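Side-chain contacts in 3-dehydroquinate dehydratase (Clostridium difficile, PDB 4H3D), which catalyses the cis-dehydration of 3-dehydroquinate to 3-dehydroshikimate through an imine intermediate, the third step of the chorismate pathway: residues Phe85-Val88 with Val89-Gly92; Arg98-Tyr101 with Thr102-Lys106; Asp118-Leu121 with Phe122-Asp125. One frame throughout, in Å; residues are numbered along the deposited sequence.

Interaction 1: residues Phe85-Val88 with Val89-Gly92. With SHL (5-hydroxy-6-methyl-4-oxo-4H-pyran-2-carboxylic acid), chain I.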
ATOM      1  N   PHE B  85     -17.008  22.900  -1.888  1.00 17.93           N
ATOM      2  CA  PHE B  85     -16.578  24.076  -1.123  1.00 18.41           C
ATOM      3  C   PHE B  85     -16.195  23.515   0.243  1.00 19.32           C
ATOM      4  O   PHE B  85     -17.066  23.101   1.013  1.00 18.47           O
ATOM      5  CB  PHE B  85     -17.663  25.153  -0.946  1.00 19.84           C
ATOM      6  CG  PHE B  85     -17.156  26.388  -0.202  1.00 18.68           C
ATOM      7  CD1 PHE B  85     -17.000  26.377   1.170  1.00 18.58           C
ATOM      8  CD2 PHE B  85     -16.783  27.520  -0.896  1.00 24.57           C
ATOM      9  CE1 PHE B  85     -16.491  27.495   1.835  1.00 20.14           C
ATOM     10  CE2 PHE B  85     -16.290  28.621  -0.242  1.00 22.74           C
ATOM     11  CZ  PHE B  85     -16.143  28.608   1.117  1.00 24.14           C
ATOM     12  N   ARG B  86     -14.887  23.430   0.502  1.00 19.45           N
ATOM     13  CA  ARG B  86     -14.353  22.926   1.764  1.00 19.85           C
ATOM     14  C   ARG B  86     -14.301  24.085   2.748  1.00 22.13           C
ATOM     15  O   ARG B  86     -13.657  25.094   2.486  1.00 20.83           O
ATOM     16  CB  ARG B  86     -12.947  22.340   1.523  1.00 19.44           C
ATOM     17  CG  ARG B  86     -12.300  21.705   2.735  1.00 19.90           C
ATOM     18  CD  ARG B  86     -13.116  20.527   3.332  1.00 18.66           C
ATOM     19  NE  ARG B  86     -13.196  19.367   2.441  1.00 21.99           N
ATOM     20  CZ  ARG B  86     -14.319  18.830   1.960  1.00 23.02           C
ATOM     21  NH1 ARG B  86     -15.515  19.315   2.303  1.00 24.20           N
ATOM     22  NH2 ARG B  86     -14.244  17.765   1.170  1.00 19.70           N
ATOM     23  N   SER B  87     -15.007  23.963   3.866  1.00 23.03           N
ATOM     24  CA  SER B  87     -15.056  25.055   4.828  1.00 26.37           C
ATOM     25  C   SER B  87     -13.757  25.157   5.633  1.00 26.98           C
ATOM     26  O   SER B  87     -12.977  24.193   5.745  1.00 22.70           O
ATOM     27  CB  SER B  87     -16.269  24.903   5.769  1.00 26.84           C
ATOM     28  OG  SER B  87     -15.998  23.959   6.786  1.00 35.84           O
ATOM     29  N   VAL B  88     -13.530  26.341   6.179  1.00 29.58           N
ATOM     30  CA  VAL B  88     -12.337  26.633   6.965  1.00 30.11           C
ATOM     31  C   VAL B  88     -12.141  25.650   8.105  1.00 31.50           C
ATOM     32  O   VAL B  88     -11.027  25.197   8.347  1.00 31.60           O
ATOM     33  CB  VAL B  88     -12.377  28.076   7.520  1.00 31.11           C
ATOM     34  CG1 VAL B  88     -11.258  28.306   8.547  1.00 32.50           C
ATOM     35  CG2 VAL B  88     -12.294  29.093   6.369  1.00 29.12           C
ATOM     36  N   VAL B  89     -13.223  25.278   8.780  1.00 30.87           N
ATOM     37  CA  VAL B  89     -13.103  24.382   9.926  1.00 32.28           C
ATOM     38  C   VAL B  89     -12.613  22.999   9.516  1.00 30.68           C
ATOM     39  O   VAL B  89     -12.073  22.273  10.336  1.00 31.27           O
ATOM     40  CB  VAL B  89     -14.428  24.259  10.724  1.00 33.87           C
ATOM     41  CG1 VAL B  89     -14.955  25.633  11.066  1.00 38.31           C
ATOM     42  CG2 VAL B  89     -15.460  23.466   9.951  1.00 32.94           C
ATOM     43  N   GLU B  90     -12.786  22.636   8.244  1.00 28.23           N
ATOM     44  CA  GLU B  90     -12.329  21.339   7.773  1.00 26.88           C
ATOM     45  C   GLU B  90     -11.181  21.437   6.741  1.00 26.61           C
ATOM     46  O   GLU B  90     -11.031  20.580   5.896  1.00 23.62           O
ATOM     47  CB  GLU B  90     -13.534  20.499   7.288  1.00 27.66           C
ATOM     48  CG  GLU B  90     -14.497  20.248   8.467  1.00 29.46           C
ATOM     49  CD  GLU B  90     -15.517  19.161   8.239  1.00 30.17           C
ATOM     50  OE1 GLU B  90     -15.200  18.129   7.600  1.00 28.40           O
ATOM     51  OE2 GLU B  90     -16.649  19.333   8.744  1.00 31.39           O
ATOM     52  N   GLY B  91     -10.379  22.500   6.851  1.00 27.27           N
ATOM     53  CA  GLY B  91      -9.181  22.673   6.037  1.00 30.21           C
ATOM     54  C   GLY B  91      -9.242  23.661   4.888  1.00 32.07           C
ATOM     55  O   GLY B  91      -8.241  23.853   4.178  1.00 33.72           O
ATOM     56  N   GLY B  92     -10.388  24.317   4.726  1.00 31.97           N
ATOM     57  CA  GLY B  92     -10.619  25.225   3.611  1.00 31.87           C
ATOM     58  C   GLY B  92      -9.947  26.573   3.652  1.00 33.56           C
ATOM     59  O   GLY B  92      -9.372  26.967   4.647  1.00 32.66           O
TER
HETATM   60  OAD SHL I 302      -6.490  13.778  -0.679  1.00 37.96           O
HETATM   61  CAH SHL I 302      -6.568  14.363   0.430  1.00 43.51           C
HETATM   62  OAA SHL I 302      -5.536  14.623   1.099  1.00 41.03           O
HETATM   63  CAK SHL I 302      -7.878  14.738   0.923  1.00 39.73           C
HETATM   64  OAG SHL I 302      -9.023  14.410   0.122  1.00 36.68           O
HETATM   65  CAF SHL I 302     -10.280  14.935   0.483  1.00 38.55           C
HETATM   66  CAL SHL I 302     -11.331  14.735  -0.350  1.00 38.12           C
HETATM   67  CAJ SHL I 302     -10.338  15.697   1.597  1.00 40.48           C
HETATM   68  OAC SHL I 302     -11.501  16.234   1.959  1.00 37.58           O
HETATM   69  CAI SHL I 302      -9.232  15.926   2.365  1.00 39.11           C
HETATM   70  CAE SHL I 302      -8.023  15.451   2.041  1.00 38.84           C
HETATM   71  OAB SHL I 302      -9.335  16.644   3.473  1.00 38.37           O
HETATM   72  O   HOH W   1      -8.724  25.896   7.100  1.00 37.98           O

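Interaction 2: residues Arg98-Tyr101 with Thr102-Lys106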
ATOM      1  N   ARG B  98     -23.256  30.368   6.470  0.50 30.73           N
ATOM      2  CA  ARG B  98     -24.011  29.137   6.417  0.50 31.39           C
ATOM      3  C   ARG B  98     -25.064  29.232   5.306  0.50 30.18           C
ATOM      4  O   ARG B  98     -25.257  28.297   4.523  0.50 27.49           O
ATOM      5  CB  ARG B  98     -24.660  28.963   7.791  0.50 34.35           C
ATOM      6  CG  ARG B  98     -25.653  27.869   7.956  0.50 36.75           C
ATOM      7  CD  ARG B  98     -25.814  27.637   9.452  0.50 40.05           C
ATOM      8  NE  ARG B  98     -24.506  27.308  10.002  0.50 37.89           N
ATOM      9  CZ  ARG B  98     -24.039  26.069  10.090  0.50 29.79           C
ATOM     10  NH1 ARG B  98     -24.803  25.066   9.709  0.50 22.96           N
ATOM     11  NH2 ARG B  98     -22.821  25.838  10.572  0.50 21.94           N
ATOM     12  N   ASP B  99     -25.725  30.381   5.238  1.00 29.83           N
ATOM     13  CA  ASP B  99     -26.730  30.629   4.217  1.00 30.51           C
ATOM     14  C   ASP B  99     -26.109  30.617   2.823  1.00 26.88           C
ATOM     15  O   ASP B  99     -26.702  30.067   1.897  1.00 25.92           O
ATOM     16  CB  ASP B  99     -27.456  31.956   4.467  1.00 32.75           C
ATOM     17  CG  ASP B  99     -28.456  31.870   5.616  1.00 38.13           C
ATOM     18  OD1 ASP B  99     -28.873  30.749   5.984  1.00 40.59           O
ATOM     19  OD2 ASP B  99     -28.828  32.923   6.140  1.00 40.13           O
ATOM     20  N   TYR B 100     -24.921  31.208   2.665  1.00 25.70           N
ATOM     21  CA  TYR B 100     -24.294  31.214   1.345  1.00 23.61           C
ATOM     22  C   TYR B 100     -23.805  29.814   0.970  1.00 23.55           C
ATOM     23  O   TYR B 100     -23.843  29.444  -0.184  1.00 21.60           O
ATOM     24  CB  TYR B 100     -23.156  32.234   1.213  1.00 23.85           C
ATOM     25  CG  TYR B 100     -22.660  32.310  -0.225  1.00 22.44           C
ATOM     26  CD1 TYR B 100     -23.498  32.780  -1.239  1.00 27.32           C
ATOM     27  CD2 TYR B 100     -21.382  31.892  -0.573  1.00 27.65           C
ATOM     28  CE1 TYR B 100     -23.073  32.827  -2.560  1.00 27.39           C
ATOM     29  CE2 TYR B 100     -20.946  31.942  -1.890  1.00 23.82           C
ATOM     30  CZ  TYR B 100     -21.804  32.417  -2.879  1.00 25.27           C
ATOM     31  OH  TYR B 100     -21.377  32.475  -4.186  1.00 23.37           O
ATOM     32  N   TYR B 101     -23.357  29.039   1.953  1.00 24.33           N
ATOM     33  CA  TYR B 101     -22.895  27.678   1.683  1.00 23.62           C
ATOM     34  C   TYR B 101     -24.031  26.879   1.062  1.00 22.62           C
ATOM     35  O   TYR B 101     -23.835  26.164   0.086  1.00 19.85           O
ATOM     36  CB  TYR B 101     -22.418  27.019   2.976  1.00 24.04           C
ATOM     37  CG  TYR B 101     -21.958  25.593   2.855  1.00 22.56           C
ATOM     38  CD1 TYR B 101     -20.643  25.285   2.547  1.00 25.38           C
ATOM     39  CD2 TYR B 101     -22.833  24.541   3.104  1.00 24.25           C
ATOM     40  CE1 TYR B 101     -20.217  23.951   2.458  1.00 22.44           C
ATOM     41  CE2 TYR B 101     -22.424  23.227   3.022  1.00 24.12           C
ATOM     42  CZ  TYR B 101     -21.112  22.936   2.696  1.00 26.16           C
ATOM     43  OH  TYR B 101     -20.714  21.620   2.627  1.00 22.04           O
ATOM     44  N   THR B 102     -25.214  27.015   1.652  1.00 23.20           N
ATOM     45  CA  THR B 102     -26.419  26.341   1.184  1.00 24.25           C
ATOM     46  C   THR B 102     -26.808  26.827  -0.214  1.00 22.86           C
ATOM     47  O   THR B 102     -27.010  26.021  -1.115  1.00 23.33           O
ATOM     48  CB  THR B 102     -27.577  26.572   2.170  1.00 24.90           C
ATOM     49  OG1 THR B 102     -27.182  26.094   3.468  1.00 28.56           O
ATOM     50  CG2 THR B 102     -28.846  25.853   1.718  1.00 25.83           C
ATOM     51  N   THR B 103     -26.870  28.138  -0.386  1.00 23.00           N
ATOM     52  CA  THR B 103     -27.218  28.749  -1.676  1.00 25.35           C
ATOM     53  C   THR B 103     -26.242  28.352  -2.776  1.00 24.02           C
ATOM     54  O   THR B 103     -26.658  27.978  -3.874  1.00 24.86           O
ATOM     55  CB  THR B 103     -27.249  30.297  -1.575  1.00 27.00           C
ATOM     56  OG1 THR B 103     -28.213  30.686  -0.601  1.00 30.63           O
ATOM     57  CG2 THR B 103     -27.617  30.927  -2.927  1.00 28.57           C
ATOM     58  N   LEU B 104     -24.948  28.448  -2.495  1.00 22.85           N
ATOM     59  CA  LEU B 104     -23.931  28.072  -3.483  1.00 22.20           C
ATOM     60  C   LEU B 104     -24.143  26.637  -3.979  1.00 22.96           C
ATOM     61  O   LEU B 104     -24.230  26.384  -5.184  1.00 21.43           O
ATOM     62  CB  LEU B 104     -22.539  28.209  -2.883  1.00 22.75           C
ATOM     63  CG  LEU B 104     -21.335  27.825  -3.742  1.00 20.69           C
ATOM     64  CD1 LEU B 104     -21.235  28.691  -5.007  1.00 20.02           C
ATOM     65  CD2 LEU B 104     -20.078  27.940  -2.916  1.00 18.88           C
ATOM     66  N   ASN B 105     -24.220  25.687  -3.052  1.00 22.72           N
ATOM     67  CA  ASN B 105     -24.404  24.301  -3.451  1.00 22.05           C
ATOM     68  C   ASN B 105     -25.714  24.027  -4.191  1.00 22.17           C
ATOM     69  O   ASN B 105     -25.749  23.223  -5.120  1.00 21.25           O
ATOM     70  CB  ASN B 105     -24.266  23.392  -2.252  1.00 22.48           C
ATOM     71  CG  ASN B 105     -22.829  23.151  -1.888  1.00 24.43           C
ATOM     72  OD1 ASN B 105     -22.068  22.604  -2.683  1.00 21.51           O
ATOM     73  ND2 ASN B 105     -22.444  23.550  -0.677  1.00 21.35           N
ATOM     74  N   LYS B 106     -26.787  24.676  -3.769  1.00 22.00           N
ATOM     75  CA  LYS B 106     -28.070  24.493  -4.427  1.00 23.53           C
ATOM     76  C   LYS B 106     -28.046  25.081  -5.826  1.00 24.64           C
ATOM     77  O   LYS B 106     -28.456  24.443  -6.777  1.00 24.92           O
ATOM     78  CB  LYS B 106     -29.186  25.115  -3.591  1.00 23.06           C
ATOM     79  CG  LYS B 106     -29.459  24.343  -2.302  1.00 25.74           C
ATOM     80  CD  LYS B 106     -30.632  24.928  -1.519  1.00 31.20           C
ATOM     81  CE  LYS B 106     -31.968  24.691  -2.187  1.00 35.24           C
ATOM     82  NZ  LYS B 106     -33.053  25.498  -1.524  1.00 38.89           N
TER

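Interaction 3: residues Asp118-Leu121 with Phe122-Asp125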
ATOM      1  N   ASP B 118     -19.920  17.839  -2.673  1.00 19.71           N
ATOM      2  CA  ASP B 118     -19.446  17.390  -1.359  1.00 23.38           C
ATOM      3  C   ASP B 118     -20.030  18.321  -0.303  1.00 23.55           C
ATOM      4  O   ASP B 118     -19.794  19.535  -0.342  1.00 27.72           O
ATOM      5  CB  ASP B 118     -17.901  17.356  -1.325  1.00 25.07           C
ATOM      6  CG  ASP B 118     -17.317  17.036   0.073  1.00 27.77           C
ATOM      7  OD1 ASP B 118     -17.749  17.662   1.059  1.00 24.21           O
ATOM      8  OD2 ASP B 118     -16.365  16.218   0.165  1.00 27.02           O
ATOM      9  N   VAL B 119     -20.833  17.759   0.604  1.00 22.43           N
ATOM     10  CA  VAL B 119     -21.410  18.533   1.693  1.00 22.86           C
ATOM     11  C   VAL B 119     -20.879  17.982   3.036  1.00 21.87           C
ATOM     12  O   VAL B 119     -20.776  16.787   3.229  1.00 21.85           O
ATOM     13  CB  VAL B 119     -22.966  18.552   1.643  1.00 23.33           C
ATOM     14  CG1 VAL B 119     -23.445  19.011   0.252  1.00 29.41           C
ATOM     15  CG2 VAL B 119     -23.535  17.230   1.953  1.00 26.57           C
ATOM     16  N   GLU B 120     -20.555  18.876   3.955  1.00 21.29           N
ATOM     17  CA  GLU B 120     -19.959  18.493   5.230  1.00 20.30           C
ATOM     18  C   GLU B 120     -20.979  18.106   6.305  1.00 20.74           C
ATOM     19  O   GLU B 120     -21.897  18.874   6.592  1.00 20.76           O
ATOM     20  CB  GLU B 120     -19.089  19.651   5.718  1.00 20.87           C
ATOM     21  CG  GLU B 120     -17.890  19.853   4.866  1.00 24.18           C
ATOM     22  CD  GLU B 120     -17.281  21.236   4.999  1.00 31.71           C
ATOM     23  OE1 GLU B 120     -17.817  22.062   5.774  1.00 33.75           O
ATOM     24  OE2 GLU B 120     -16.274  21.494   4.314  1.00 24.55           O
ATOM     25  N   LEU B 121     -20.791  16.920   6.902  1.00 20.17           N
ATOM     26  CA  LEU B 121     -21.636  16.422   8.004  1.00 19.31           C
ATOM     27  C   LEU B 121     -21.829  17.481   9.112  1.00 20.41           C
ATOM     28  O   LEU B 121     -22.920  17.650   9.662  1.00 21.74           O
ATOM     29  CB  LEU B 121     -20.989  15.186   8.624  1.00 21.04           C
ATOM     30  CG  LEU B 121     -21.752  14.493   9.755  1.00 20.93           C
ATOM     31  CD1 LEU B 121     -23.106  13.980   9.265  1.00 22.76           C
ATOM     32  CD2 LEU B 121     -20.924  13.368  10.347  1.00 20.61           C
ATOM     33  N   PHE B 122     -20.755  18.183   9.413  1.00 19.33           N
ATOM     34  CA  PHE B 122     -20.709  19.142  10.498  1.00 19.99           C
ATOM     35  C   PHE B 122     -21.619  20.381  10.301  1.00 20.11           C
ATOM     36  O   PHE B 122     -21.891  21.106  11.250  1.00 18.91           O
ATOM     37  CB  PHE B 122     -19.233  19.549  10.758  1.00 20.78           C
ATOM     38  CG  PHE B 122     -18.954  19.953  12.180  1.00 24.56           C
ATOM     39  CD1 PHE B 122     -19.026  19.007  13.201  1.00 27.60           C
ATOM     40  CD2 PHE B 122     -18.561  21.237  12.500  1.00 25.90           C
ATOM     41  CE1 PHE B 122     -18.754  19.341  14.506  1.00 28.93           C
ATOM     42  CE2 PHE B 122     -18.291  21.588  13.812  1.00 28.58           C
ATOM     43  CZ  PHE B 122     -18.387  20.641  14.822  1.00 30.74           C
ATOM     44  N   MET B 123     -22.073  20.608   9.069  0.60 20.43           N
ATOM     45  CA  MET B 123     -23.001  21.711   8.785  0.60 21.57           C
ATOM     46  C   MET B 123     -24.358  21.490   9.462  0.60 23.09           C
ATOM     47  O   MET B 123     -25.118  22.434   9.658  0.60 24.07           O
ATOM     48  CB  MET B 123     -23.177  21.889   7.271  0.60 20.89           C
ATOM     49  CG  MET B 123     -21.927  22.383   6.582  0.60 21.07           C
ATOM     50  SD  MET B 123     -21.475  24.043   7.104  0.60 31.06           S
ATOM     51  CE  MET B 123     -22.887  24.970   6.526  0.60 24.56           C
ATOM     52  N   GLY B 124     -24.655  20.244   9.824  1.00 23.58           N
ATOM     53  CA  GLY B 124     -25.900  19.920  10.535  1.00 24.14           C
ATOM     54  C   GLY B 124     -27.035  19.442   9.655  1.00 24.46           C
ATOM     55  O   GLY B 124     -27.057  19.701   8.456  1.00 21.71           O
ATOM     56  N   ASP B 125     -27.998  18.776  10.281  1.00 25.36           N
ATOM     57  CA  ASP B 125     -29.132  18.184   9.571  1.00 26.86           C
ATOM     58  C   ASP B 125     -29.962  19.152   8.726  1.00 27.46           C
ATOM     59  O   ASP B 125     -30.425  18.783   7.639  1.00 26.75           O
ATOM     60  CB  ASP B 125     -30.070  17.475  10.553  1.00 28.95           C
ATOM     61  CG  ASP B 125     -29.416  16.288  11.252  1.00 34.87           C
ATOM     62  OD1 ASP B 125     -28.421  15.738  10.728  1.00 39.11           O
ATOM     63  OD2 ASP B 125     -29.912  15.899  12.346  1.00 48.78           O
TER
HETATM   64  O   HOH W   2     -25.224  16.647  10.667  1.00 40.20           O

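Interaction 1: residues Phe85-Val88 with Val89-Gly92
The loop that follows strand 81-84 of this TIM barrel folds into a tight turn beside the active site, and R86 and E90 meet across it. The aliphatic part of R86 does the touching. Its CD lies 3.3 Å from the carbonyl O of E90 and 4.0 Å from E90 CB. R86 CG stands opposite the backbone N (chi1 -177°), then the chain bends at chi2 and chi3, which brings the guanidinium round to the bound ligand SHL. NH2 of R86 donates to the ring substituent OAC of SHL at 3.2 Å, meeting it obliquely to the guanidinium plane. D118 (to NH2) and E120 (to NH1) hold the same guanidinium by salt bridges, which limits its rotation. The carboxylate of E90 is not paired with R86. Its OE1 is hydrogen-bonded to ND1 of the active-site H147.

The backbone of the turn is gripped at S87 O. E90 N (3.0 Å) and G92 N (2.8 Å) reach this oxygen from opposite faces of its carbonyl plane. G91 N bonds to V88 O at 3.2 Å, and one water bridges V88 O to G92 O. G91 has a positive phi of 104°, and a side chain there would press on the preceding carbonyl. G92 CA makes a CA-H...O contact with R86 O at 3.2 Å; a CB on G92 would collide with that oxygen. CG2 of V89 touches S87 OG. R86, a 3-dehydroquinate-binding residue, thus sits between a barrel strand and a short 3-10 turn, at the C-terminal, active-site end of a type I dehydroquinase barrel.

Interaction 2: residues Arg98-Tyr101 with Thr102-Lys106
The Y101 ring has the side-chain amide of N105 over one face, and the Y100 ring has L104 over one of its own. Both pairs are i to i+4 neighbours on helix 98-110, the helix of a beta-alpha-beta unit in the barrel. N105 ND2 sits 3.6 Å above the Y101 plane, over the ring centre. The amide is steeply turned, 73° from the ring plane, so it meets the face through its nitrogen and does not stack flat. The same ND2 makes a weak bond to Y101 O. The Y101 OH is hydrogen-bonded to E120 N, which ties the helix to the next strand.

L104 CB lies 4.2 Å above the Y100 ring, offset toward the rim near CE2. L104 CD1 approaches Y100 OH at 3.9 Å. That hydroxyl bonds to V59 O in a loop, while L104 also packs on F83 of strand 81-84 and on I62 of helix 62-76.

Regular helical bonds run beneath these side chains, such as L104 N to Y100 O at 2.7 Å. T102 faces helix 125-137, touching V127 and E130. T103 turns its hydroxyl back along the helix: OG1 lies opposite the carbonyl carbon (chi1 -60°) and donates to D99 O at 3.0 Å. T103 N reaches that oxygen from the opposite face of its carbonyl plane, also at 3.0 Å.

Interaction 3: residues Asp118-Leu121 with Phe122-Asp125
Two backbone hydrogen bonds shape the contact between E120-L121 and M123-G124, where strand 116-120 gives way to a short 3-10 turn. M123 N donates to E120 O at 3.0 Å, and G124 N donates to L121 O at 3.1 Å. Both donors stand well above the plane of the carbonyl they reach. Each bond spans three residues, as in a 3-10 helix. The turn swings the chain off the end of the strand and toward helix 125-137.

A water adds to the second bond. It donates to L121 O at 2.7 Å and, weakly, to D125 OD1. The oxygen of L121 therefore has both a backbone and a water partner. D125 begins the helix, with G124 at the N-cap position. The phi of G124 is 96°, and a side chain there would run into the carbonyl of M123.

Side-chain packing is light. M123 CG lies beside its own N (chi1 -68°), 3.5 Å from E120 O and 4.0 Å from E120 CB. The rest of the chain then bends away from the turn and, in the conformer given, packs on Y101 of helix 98-110. L121 CB and F122 CB touch only the linking peptide. The side chain of L121 goes on to L168, and that of F122 to E90.

The acids of the strand, D118 and E120, reach R86. E120 OE2 also takes a hydrogen bond from S87 N. These two acids probably help to position R86 for substrate binding. The arrangement is a strand-to-helix connection at the catalytic, C-terminal end of a TIM barrel, with second-shell acids on the strand and a glycine N-cap opening the next helix.

In the fold
The three contacts follow one another along the chain in one part of the barrel. Interactions 1 and 3 are turns after neighbouring parallel strands, 81-84 and 116-120; interaction 2 lies on the helix between those strands. Interactions 1 and 2 are both partly buried; interaction 1 alone of the three touches the ligand. Interaction 3 is more of a surface contact, although its strand end sends acids inward to R86 and S87 of interaction 1. Interaction 2 lies farther from the chain centre and relies on ring faces and helical bonds. It touches interaction 1 by packing of F85 on Y101 and L104, and interaction 3 through R98 and Y101.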